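Local coordinates for protein aryl acylamidase (bacterium CSBL00001, PDB 4YJ6) that probably hydrolyses the amide bond of N-acylated aryl amines, as a member of the amidase signature family of hydrolases, at residues A[198-209]-A[221-231]; A[275-283]-A[309-318]. All blocks are in the same frame, centred on the assembly; numbering follows the deposited sequence.

Interaction 1. Residues A[198-209]-A[221-231]; sequences YGFQPSIGRVPF and YLYEGPITRTV
The side chain of Q201 lies against one face of the Y223 ring, the amide plane turned 31° from the ring and NE2 standing 3.2 Å above the ring plane near its rim. CG of Q201 adds a CH-pi contact over the same face, and the bend at chi2 (-108°) turns the amide toward P202 O, to which NE2 donates from above the carbonyl plane. NE2 also donates to H441 O, and OE1 is bound by S443 OG and T436 OG1. Replacing Y223 by an alanine would probably leave the Q201 amide without the surface it lies on and T436 O without its hydroxyl partner. I204 crosses the Y221 ring at about a right angle, CB over one face and CG1 3.4 Å from Y221 CD1. L222 CB sits over the centre of the F209 ring, and V231 CG2 likewise covers the Y198 ring. Backbone bonds join Y198 and T228 in both directions, and F200 N reaches P226 O almost straight (178°). A CB at G225 would probably clash with F200 O, consistent with glycine there. Water 2 accepts from E224 N and lies 2.9 Å from V207 O, bridging the segments. Strands 198-201 and 223-228 are antiparallel neighbours in the mixed central sheet of the amidase fold.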
loop_
_atom_site.group_PDB
_atom_site.type_symbol
_atom_site.label_atom_id
_atom_site.label_comp_id
_atom_site.label_asym_id
_atom_site.label_seq_id
_atom_site.Cartn_x
_atom_site.Cartn_y
_atom_site.Cartn_z
ATOM N N TYR A 198 2.030 0.893 -9.296
ATOM C CA TYR A 198 3.279 1.192 -8.604
ATOM C C TYR A 198 2.972 1.550 -7.161
ATOM O O TYR A 198 2.198 2.478 -6.895
ATOM C CB TYR A 198 3.940 2.346 -9.325
ATOM C CG TYR A 198 5.270 2.775 -8.714
ATOM C CD1 TYR A 198 6.406 1.962 -8.830
ATOM C CD2 TYR A 198 5.389 3.984 -8.035
ATOM C CE1 TYR A 198 7.621 2.362 -8.303
ATOM C CE2 TYR A 198 6.595 4.387 -7.486
ATOM C CZ TYR A 198 7.703 3.573 -7.618
ATOM O OH TYR A 198 8.886 3.973 -7.084
ATOM N N GLY A 199 3.563 0.824 -6.218
ATOM C CA GLY A 199 3.263 1.050 -4.813
ATOM C C GLY A 199 4.530 1.489 -4.119
ATOM O O GLY A 199 5.493 0.717 -4.086
ATOM N N PHE A 200 4.528 2.692 -3.527
ATOM C CA PHE A 200 5.748 3.241 -2.919
ATOM C C PHE A 200 5.663 3.223 -1.388
ATOM O O PHE A 200 4.818 3.939 -0.815
ATOM C CB PHE A 200 6.022 4.694 -3.378
ATOM C CG PHE A 200 7.405 5.155 -3.002
ATOM C CD1 PHE A 200 8.471 4.921 -3.863
ATOM C CD2 PHE A 200 7.650 5.763 -1.789
ATOM C CE1 PHE A 200 9.768 5.303 -3.526
ATOM C CE2 PHE A 200 8.939 6.156 -1.435
ATOM C CZ PHE A 200 10.003 5.903 -2.303
ATOM N N GLN A 201 6.528 2.427 -0.746
ATOM C CA GLN A 201 6.595 2.312 0.723
ATOM C C GLN A 201 7.827 3.099 1.204
ATOM O O GLN A 201 8.972 2.666 1.004
ATOM C CB GLN A 201 6.664 0.823 1.151
ATOM C CG GLN A 201 6.954 0.615 2.676
ATOM C CD GLN A 201 8.359 0.102 2.877
ATOM O OE1 GLN A 201 8.718 -0.946 2.323
ATOM N NE2 GLN A 201 9.176 0.831 3.634
ATOM N N PRO A 202 7.601 4.252 1.831
ATOM C CA PRO A 202 8.739 5.125 2.164
ATOM C C PRO A 202 9.586 4.605 3.315
ATOM O O PRO A 202 9.149 3.732 4.085
ATOM C CB PRO A 202 8.059 6.465 2.616
ATOM C CG PRO A 202 6.605 6.290 2.410
ATOM C CD PRO A 202 6.310 4.806 2.275
ATOM N N SER A 203 10.785 5.176 3.466
ATOM C CA SER A 203 11.630 4.881 4.618
ATOM C C SER A 203 10.871 5.147 5.899
ATOM O O SER A 203 10.099 6.103 5.953
ATOM C CB SER A 203 12.847 5.836 4.607
ATOM O OG SER A 203 13.660 5.579 3.471
ATOM N N ILE A 204 11.170 4.409 6.976
ATOM C CA ILE A 204 10.544 4.768 8.246
ATOM C C ILE A 204 10.924 6.233 8.602
ATOM O O ILE A 204 12.076 6.670 8.472
ATOM C CB ILE A 204 10.883 3.727 9.381
ATOM C CG1 ILE A 204 10.145 4.097 10.688
ATOM C CG2 ILE A 204 12.421 3.679 9.650
ATOM C CD1 ILE A 204 8.547 4.000 10.596
ATOM N N GLY A 205 9.923 6.986 9.072
ATOM C CA GLY A 205 10.121 8.396 9.421
ATOM C C GLY A 205 9.985 9.378 8.281
ATOM O O GLY A 205 9.989 10.583 8.526
ATOM N N ARG A 206 9.913 8.899 7.044
ATOM C CA ARG A 206 9.820 9.780 5.879
ATOM C C ARG A 206 8.441 10.438 5.785
ATOM O O ARG A 206 8.340 11.639 5.571
ATOM C CB ARG A 206 10.114 8.961 4.595
ATOM C CG ARG A 206 10.110 9.798 3.304
ATOM C CD ARG A 206 11.271 10.808 3.299
ATOM N NE ARG A 206 12.534 10.093 3.189
ATOM C CZ ARG A 206 13.701 10.517 3.684
ATOM N NH1 ARG A 206 13.807 11.645 4.368
ATOM N NH2 ARG A 206 14.801 9.783 3.471
ATOM N N VAL A 207 7.388 9.647 5.933
ATOM C CA VAL A 207 5.997 10.171 5.993
ATOM C C VAL A 207 5.480 9.960 7.418
ATOM O O VAL A 207 5.624 8.872 7.991
ATOM C CB VAL A 207 5.102 9.366 5.003
ATOM C CG1 VAL A 207 3.601 9.789 5.078
ATOM C CG2 VAL A 207 5.626 9.519 3.590
ATOM N N PRO A 208 4.900 10.990 8.029
ATOM C CA PRO A 208 4.451 10.820 9.419
ATOM C C PRO A 208 3.454 9.677 9.555
ATOM O O PRO A 208 2.637 9.465 8.647
ATOM C CB PRO A 208 3.726 12.160 9.742
ATOM C CG PRO A 208 4.226 13.158 8.725
ATOM C CD PRO A 208 4.655 12.351 7.485
ATOM N N PHE A 209 3.527 8.928 10.653
ATOM C CA PHE A 209 2.495 7.949 10.961
ATOM C C PHE A 209 2.047 8.217 12.386
ATOM O O PHE A 209 2.892 8.269 13.281
ATOM C CB PHE A 209 3.045 6.506 10.864
ATOM C CG PHE A 209 1.937 5.487 10.789
ATOM C CD1 PHE A 209 1.242 5.125 11.933
ATOM C CD2 PHE A 209 1.548 4.974 9.564
ATOM C CE1 PHE A 209 0.170 4.224 11.866
ATOM C CE2 PHE A 209 0.475 4.054 9.469
ATOM C CZ PHE A 209 -0.211 3.679 10.634
ATOM N N TYR A 221 7.245 -1.730 11.720
ATOM C CA TYR A 221 7.125 -0.382 11.175
ATOM C C TYR A 221 5.842 -0.273 10.328
ATOM O O TYR A 221 5.562 -1.146 9.507
ATOM C CB TYR A 221 8.340 -0.083 10.296
ATOM C CG TYR A 221 9.664 0.094 10.994
ATOM C CD1 TYR A 221 9.812 0.996 12.036
ATOM C CD2 TYR A 221 10.791 -0.626 10.576
ATOM C CE1 TYR A 221 11.050 1.191 12.646
ATOM C CE2 TYR A 221 12.033 -0.417 11.172
ATOM C CZ TYR A 221 12.145 0.491 12.207
ATOM O OH TYR A 221 13.367 0.717 12.790
ATOM N N LEU A 222 5.128 0.847 10.471
ATOM C CA LEU A 222 3.890 1.094 9.729
ATOM C C LEU A 222 4.095 2.333 8.872
ATOM O O LEU A 222 4.698 3.320 9.335
ATOM C CB LEU A 222 2.727 1.400 10.687
ATOM C CG LEU A 222 2.525 0.354 11.801
ATOM C CD1 LEU A 222 1.326 0.775 12.726
ATOM C CD2 LEU A 222 2.251 -1.026 11.188
ATOM N N TYR A 223 3.565 2.294 7.657
ATOM C CA TYR A 223 3.763 3.371 6.708
ATOM C C TYR A 223 2.472 3.759 6.006
ATOM O O TYR A 223 1.611 2.899 5.741
ATOM C CB TYR A 223 4.664 2.862 5.578
ATOM C CG TYR A 223 5.932 2.158 6.006
ATOM C CD1 TYR A 223 7.074 2.909 6.365
ATOM C CD2 TYR A 223 6.014 0.765 6.019
ATOM C CE1 TYR A 223 8.267 2.281 6.730
ATOM C CE2 TYR A 223 7.242 0.123 6.395
ATOM C CZ TYR A 223 8.333 0.903 6.749
ATOM O OH TYR A 223 9.530 0.312 7.084
ATOM N N GLU A 224 2.342 5.044 5.656
ATOM C CA GLU A 224 1.350 5.458 4.649
ATOM C C GLU A 224 2.077 5.863 3.382
ATOM O O GLU A 224 3.187 6.418 3.437
ATOM C CB GLU A 224 0.520 6.647 5.167
ATOM C CG GLU A 224 -0.269 6.278 6.462
ATOM C CD GLU A 224 -1.496 7.129 6.726
ATOM O OE1 GLU A 224 -2.149 7.610 5.776
ATOM O OE2 GLU A 224 -1.804 7.308 7.932
ATOM N N GLY A 225 1.479 5.583 2.233
ATOM C CA GLY A 225 2.113 5.965 0.981
ATOM C C GLY A 225 1.170 5.778 -0.192
ATOM O O GLY A 225 0.082 5.257 -0.038
ATOM N N PRO A 226 1.611 6.211 -1.372
ATOM C CA PRO A 226 0.781 6.250 -2.572
ATOM C C PRO A 226 0.841 4.975 -3.415
ATOM O O PRO A 226 1.892 4.329 -3.491
ATOM C CB PRO A 226 1.377 7.416 -3.347
ATOM C CG PRO A 226 2.855 7.300 -3.052
ATOM C CD PRO A 226 2.923 6.828 -1.589
ATOM N N ILE A 227 -0.291 4.660 -4.047
ATOM C CA ILE A 227 -0.335 3.706 -5.154
ATOM C C ILE A 227 -0.715 4.494 -6.409
ATOM O O ILE A 227 -1.672 5.248 -6.378
ATOM C CB ILE A 227 -1.358 2.601 -4.853
ATOM C CG1 ILE A 227 -0.904 1.829 -3.612
ATOM C CG2 ILE A 227 -1.545 1.632 -6.094
ATOM C CD1 ILE A 227 -1.935 0.816 -3.078
ATOM N N THR A 228 0.064 4.357 -7.485
ATOM C CA THR A 228 -0.135 5.176 -8.693
ATOM C C THR A 228 0.060 4.303 -9.939
ATOM O O THR A 228 0.395 3.134 -9.834
ATOM C CB THR A 228 0.911 6.303 -8.787
ATOM O OG1 THR A 228 2.226 5.731 -8.789
ATOM C CG2 THR A 228 0.792 7.271 -7.605
ATOM N N ARG A 229 -0.118 4.878 -11.127
ATOM C CA ARG A 229 0.188 4.144 -12.357
ATOM C C ARG A 229 1.532 4.563 -12.906
ATOM O O ARG A 229 2.101 3.838 -13.729
ATOM C CB ARG A 229 -0.889 4.363 -13.443
ATOM C CG ARG A 229 -2.249 3.713 -13.072
ATOM C CD ARG A 229 -3.311 3.828 -14.178
ATOM N NE ARG A 229 -3.607 5.225 -14.458
ATOM C CZ ARG A 229 -4.484 5.963 -13.769
ATOM N NH1 ARG A 229 -5.231 5.435 -12.800
ATOM N NH2 ARG A 229 -4.627 7.235 -14.092
ATOM N N THR A 230 2.035 5.731 -12.502
ATOM C CA THR A 230 3.356 6.193 -12.951
ATOM C C THR A 230 4.248 6.527 -11.778
ATOM O O THR A 230 3.776 6.906 -10.705
ATOM C CB THR A 230 3.295 7.471 -13.808
ATOM O OG1 THR A 230 2.955 8.614 -12.977
ATOM C CG2 THR A 230 2.261 7.326 -14.912
ATOM N N VAL A 231 5.549 6.426 -12.008
ATOM C CA VAL A 231 6.499 6.749 -10.963
ATOM C C VAL A 231 6.482 8.248 -10.702
ATOM O O VAL A 231 6.566 8.664 -9.547
ATOM C CB VAL A 231 7.918 6.239 -11.315
ATOM C CG1 VAL A 231 8.922 6.653 -10.226
ATOM C CG2 VAL A 231 7.857 4.695 -11.485
HETATM O O HOH W 1 6.008 5.630 8.430
HETATM O O HOH W 2 3.624 6.914 7.288
#

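Interaction 2. Residues A[275-283]-A[309-318]; sequences LNYGVFPVQ and LGIPYSQKQM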
loop_
_atom_site.group_PDB
_atom_site.type_symbol
_atom_site.label_atom_id
_atom_site.label_comp_id
_atom_site.label_asym_id
_atom_site.label_seq_id
_atom_site.Cartn_x
_atom_site.Cartn_y
_atom_site.Cartn_z
ATOM N N LEU A 275 15.736 -14.206 -5.641
ATOM C CA LEU A 275 14.424 -14.635 -6.109
ATOM C C LEU A 275 13.502 -15.131 -4.999
ATOM O O LEU A 275 12.338 -15.395 -5.245
ATOM C CB LEU A 275 14.579 -15.696 -7.220
ATOM C CG LEU A 275 15.425 -15.170 -8.387
ATOM C CD1 LEU A 275 15.648 -16.292 -9.412
ATOM C CD2 LEU A 275 14.796 -13.932 -9.057
ATOM N N ASN A 276 14.002 -15.255 -3.766
ATOM C CA ASN A 276 13.183 -15.771 -2.686
ATOM C C ASN A 276 13.736 -15.447 -1.307
ATOM O O ASN A 276 13.272 -16.007 -0.310
ATOM C CB ASN A 276 13.065 -17.309 -2.826
ATOM C CG ASN A 276 14.415 -18.000 -2.838
ATOM O OD1 ASN A 276 15.469 -17.403 -2.574
ATOM N ND2 ASN A 276 14.398 -19.289 -3.233
ATOM N N TYR A 277 14.673 -14.486 -1.246
ATOM C CA TYR A 277 15.359 -14.120 -0.002
ATOM C C TYR A 277 15.956 -15.321 0.707
ATOM O O TYR A 277 16.221 -15.272 1.916
ATOM C CB TYR A 277 14.406 -13.383 0.968
ATOM C CG TYR A 277 13.781 -12.102 0.445
ATOM C CD1 TYR A 277 14.428 -10.859 0.605
ATOM C CD2 TYR A 277 12.547 -12.101 -0.143
ATOM C CE1 TYR A 277 13.832 -9.649 0.177
ATOM C CE2 TYR A 277 11.921 -10.882 -0.562
ATOM C CZ TYR A 277 12.580 -9.662 -0.408
ATOM O OH TYR A 277 11.958 -8.480 -0.830
ATOM N N GLY A 278 16.214 -16.383 -0.064
ATOM C CA GLY A 278 16.813 -17.596 0.470
ATOM C C GLY A 278 15.937 -18.437 1.372
ATOM O O GLY A 278 16.376 -19.502 1.827
ATOM N N VAL A 279 14.724 -17.974 1.679
ATOM C CA VAL A 279 13.886 -18.664 2.661
ATOM C C VAL A 279 12.432 -18.887 2.234
ATOM O O VAL A 279 11.761 -19.689 2.865
ATOM C CB VAL A 279 13.835 -17.924 4.031
ATOM C CG1 VAL A 279 15.220 -17.900 4.667
ATOM C CG2 VAL A 279 13.341 -16.497 3.848
ATOM N N PHE A 280 11.933 -18.190 1.203
ATOM C CA PHE A 280 10.512 -18.373 0.818
ATOM C C PHE A 280 10.352 -19.327 -0.359
ATOM O O PHE A 280 11.188 -19.340 -1.260
ATOM C CB PHE A 280 9.872 -17.064 0.349
ATOM C CG PHE A 280 9.777 -15.994 1.415
ATOM C CD1 PHE A 280 10.806 -15.059 1.565
ATOM C CD2 PHE A 280 8.669 -15.924 2.249
ATOM C CE1 PHE A 280 10.720 -14.060 2.527
ATOM C CE2 PHE A 280 8.564 -14.932 3.237
ATOM C CZ PHE A 280 9.587 -13.989 3.361
ATOM N N PRO A 281 9.238 -20.091 -0.362
ATOM C CA PRO A 281 8.858 -20.824 -1.576
ATOM C C PRO A 281 8.192 -19.868 -2.553
ATOM O O PRO A 281 7.242 -19.208 -2.155
ATOM C CB PRO A 281 7.885 -21.869 -1.053
ATOM C CG PRO A 281 7.201 -21.180 0.145
ATOM C CD PRO A 281 8.331 -20.349 0.767
ATOM N N VAL A 282 8.706 -19.747 -3.773
ATOM C CA VAL A 282 8.178 -18.758 -4.710
ATOM C C VAL A 282 7.792 -19.447 -5.995
ATOM O O VAL A 282 8.580 -20.241 -6.529
ATOM C CB VAL A 282 9.241 -17.680 -5.026
ATOM C CG1 VAL A 282 8.733 -16.680 -6.078
ATOM C CG2 VAL A 282 9.618 -16.976 -3.710
ATOM N N GLN A 283 6.605 -19.150 -6.506
ATOM C CA GLN A 283 6.164 -19.790 -7.762
ATOM C C GLN A 283 7.215 -19.589 -8.864
ATOM O O GLN A 283 7.722 -18.480 -9.113
ATOM C CB GLN A 283 4.768 -19.268 -8.177
ATOM C CG GLN A 283 3.702 -19.697 -7.202
ATOM C CD GLN A 283 2.322 -19.156 -7.536
ATOM O OE1 GLN A 283 2.172 -18.180 -8.307
ATOM N NE2 GLN A 283 1.303 -19.786 -6.958
ATOM N N LEU A 309 21.040 -13.208 1.438
ATOM C CA LEU A 309 20.877 -12.447 2.674
ATOM C C LEU A 309 21.319 -13.207 3.913
ATOM O O LEU A 309 21.664 -12.600 4.919
ATOM C CB LEU A 309 19.417 -12.046 2.858
ATOM C CG LEU A 309 19.127 -10.683 2.248
ATOM C CD1 LEU A 309 19.086 -10.833 0.706
ATOM C CD2 LEU A 309 17.833 -10.147 2.809
ATOM N N GLY A 310 21.310 -14.540 3.844
ATOM C CA GLY A 310 21.706 -15.332 4.986
ATOM C C GLY A 310 20.765 -15.284 6.193
ATOM O O GLY A 310 21.210 -15.407 7.340
ATOM N N ILE A 311 19.470 -15.138 5.940
ATOM C CA ILE A 311 18.480 -15.113 7.025
ATOM C C ILE A 311 18.446 -16.504 7.704
ATOM O O ILE A 311 18.229 -17.502 7.033
ATOM C CB ILE A 311 17.092 -14.799 6.445
ATOM C CG1 ILE A 311 17.043 -13.333 5.938
ATOM C CG2 ILE A 311 16.026 -15.034 7.508
ATOM C CD1 ILE A 311 15.789 -13.041 5.078
ATOM N N PRO A 312 18.697 -16.574 9.021
ATOM C CA PRO A 312 18.815 -17.896 9.671
ATOM C C PRO A 312 17.518 -18.431 10.263
ATOM O O PRO A 312 17.479 -19.544 10.812
ATOM C CB PRO A 312 19.826 -17.641 10.778
ATOM C CG PRO A 312 19.506 -16.211 11.190
ATOM C CD PRO A 312 19.204 -15.493 9.886
ATOM N N TYR A 313 16.455 -17.657 10.126
ATOM C CA TYR A 313 15.127 -18.076 10.560
ATOM C C TYR A 313 14.372 -18.679 9.381
ATOM O O TYR A 313 14.618 -18.322 8.241
ATOM C CB TYR A 313 14.346 -16.849 11.092
ATOM C CG TYR A 313 14.864 -16.372 12.438
ATOM C CD1 TYR A 313 15.841 -15.361 12.539
ATOM C CD2 TYR A 313 14.354 -16.914 13.619
ATOM C CE1 TYR A 313 16.310 -14.929 13.802
ATOM C CE2 TYR A 313 14.799 -16.476 14.884
ATOM C CZ TYR A 313 15.773 -15.485 14.962
ATOM O OH TYR A 313 16.205 -15.098 16.230
ATOM N N SER A 314 13.431 -19.581 9.648
ATOM C CA SER A 314 12.556 -20.064 8.591
ATOM C C SER A 314 11.485 -19.019 8.284
ATOM O O SER A 314 11.172 -18.158 9.108
ATOM C CB SER A 314 11.845 -21.357 9.006
ATOM O OG SER A 314 10.909 -21.072 10.023
ATOM N N GLN A 315 10.902 -19.108 7.102
ATOM C CA GLN A 315 9.805 -18.189 6.781
ATOM C C GLN A 315 8.579 -18.334 7.712
ATOM O O GLN A 315 7.926 -17.341 8.017
ATOM C CB GLN A 315 9.437 -18.292 5.310
ATOM C CG GLN A 315 9.034 -19.700 4.841
ATOM C CD GLN A 315 7.530 -19.917 4.910
ATOM O OE1 GLN A 315 6.792 -19.050 5.334
ATOM N NE2 GLN A 315 7.072 -21.084 4.464
ATOM N N LYS A 316 8.275 -19.536 8.200
ATOM C CA LYS A 316 7.234 -19.673 9.216
ATOM C C LYS A 316 7.597 -18.965 10.499
ATOM O O LYS A 316 6.745 -18.340 11.109
ATOM C CB LYS A 316 6.927 -21.157 9.535
ATOM C CG LYS A 316 5.866 -21.279 10.642
ATOM C CD LYS A 316 5.421 -22.735 10.847
ATOM C CE LYS A 316 4.039 -22.807 11.543
ATOM N NZ LYS A 316 4.002 -22.293 12.958
ATOM N N GLN A 317 8.852 -19.058 10.934
ATOM C CA GLN A 317 9.235 -18.361 12.156
ATOM C C GLN A 317 9.024 -16.857 11.994
ATOM O O GLN A 317 8.551 -16.200 12.906
ATOM C CB GLN A 317 10.697 -18.629 12.474
ATOM C CG GLN A 317 10.892 -20.026 13.097
ATOM C CD GLN A 317 12.374 -20.346 13.301
ATOM O OE1 GLN A 317 13.193 -20.168 12.407
ATOM N NE2 GLN A 317 12.714 -20.816 14.494
HETATM N N MSE A 318 9.382 -16.325 10.829
HETATM C CA MSE A 318 9.234 -14.891 10.602
HETATM C C MSE A 318 7.776 -14.452 10.504
HETATM O O MSE A 318 7.400 -13.430 11.088
HETATM C CB MSE A 318 9.993 -14.506 9.342
HETATM C CG MSE A 318 11.441 -14.766 9.525
HETATM SE SE MSE A 318 12.383 -13.778 8.162
HETATM C CE MSE A 318 11.747 -14.759 6.568
HETATM O O HOH W 3 18.381 -15.759 3.286
HETATM O O HOH W 4 12.128 -21.020 5.193
#
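V279 has CG1 anti to its carbonyl carbon (chi1 -64°), a setting that sends its two methyls to different partners: CG1 packs 4.0 Å from I311 CB and also meets the carbonyls of I311 and Y313, while CG2 touches CE of the selenomethionine M318 at 3.6 Å. M318 bends at chi3 (-67°), and this turn puts the same CE 3.9 Å from F280 CZ; its unbranched, flexible chain suits a place between a valine and a ring. Q315 CG lies 3.4 Å from V279 O, and its CB rests 3.9 Å from F280 CD2. The Q315 amide continues past P281 CD to E422 and the backbone of E423. Two local motifs shape the partners. In 275-283 an Asx turn, N276 OD1 accepting from G278 N, tightens the bend, and G278 suits its positive phi. In 309-318 a capping box opens helix 315-339: S314 OG accepts from Q317 N, and Q317 OE1 takes S314 N on a lone pair at 2.8 Å. No direct hydrogen bond crosses between the segments; water 3 links Y277 O to I311 N, and water 4 joins V279 O to Q315 N. At the start of 309-318, L309 CD2 approaches the edge of the Y277 ring, 4.1 Å from CD1; the two side chains lie side by side and point the same way, and the tyrosine also packs on strand 454-462.

In the fold
The two contacts follow one another along the chain, their centres 24 Å apart and their nearest atoms about 9 Å apart. Both are tied to one mixed sheet: interaction 1 pairs two of its strands, 198-201 and 223-228, and its centre is about 7 Å from that of the chain. Interaction 2, whose centre is about 22 Å from that of the chain, joins the loop after strand 270-273 to the segment after strand 303-306 that leads into helix 315-339. Helix 434-439 touches both contacts, through T436 at interaction 1 and L435 at interaction 2, and so connects the paired strands with the loop and helix start at the sheet's far edge.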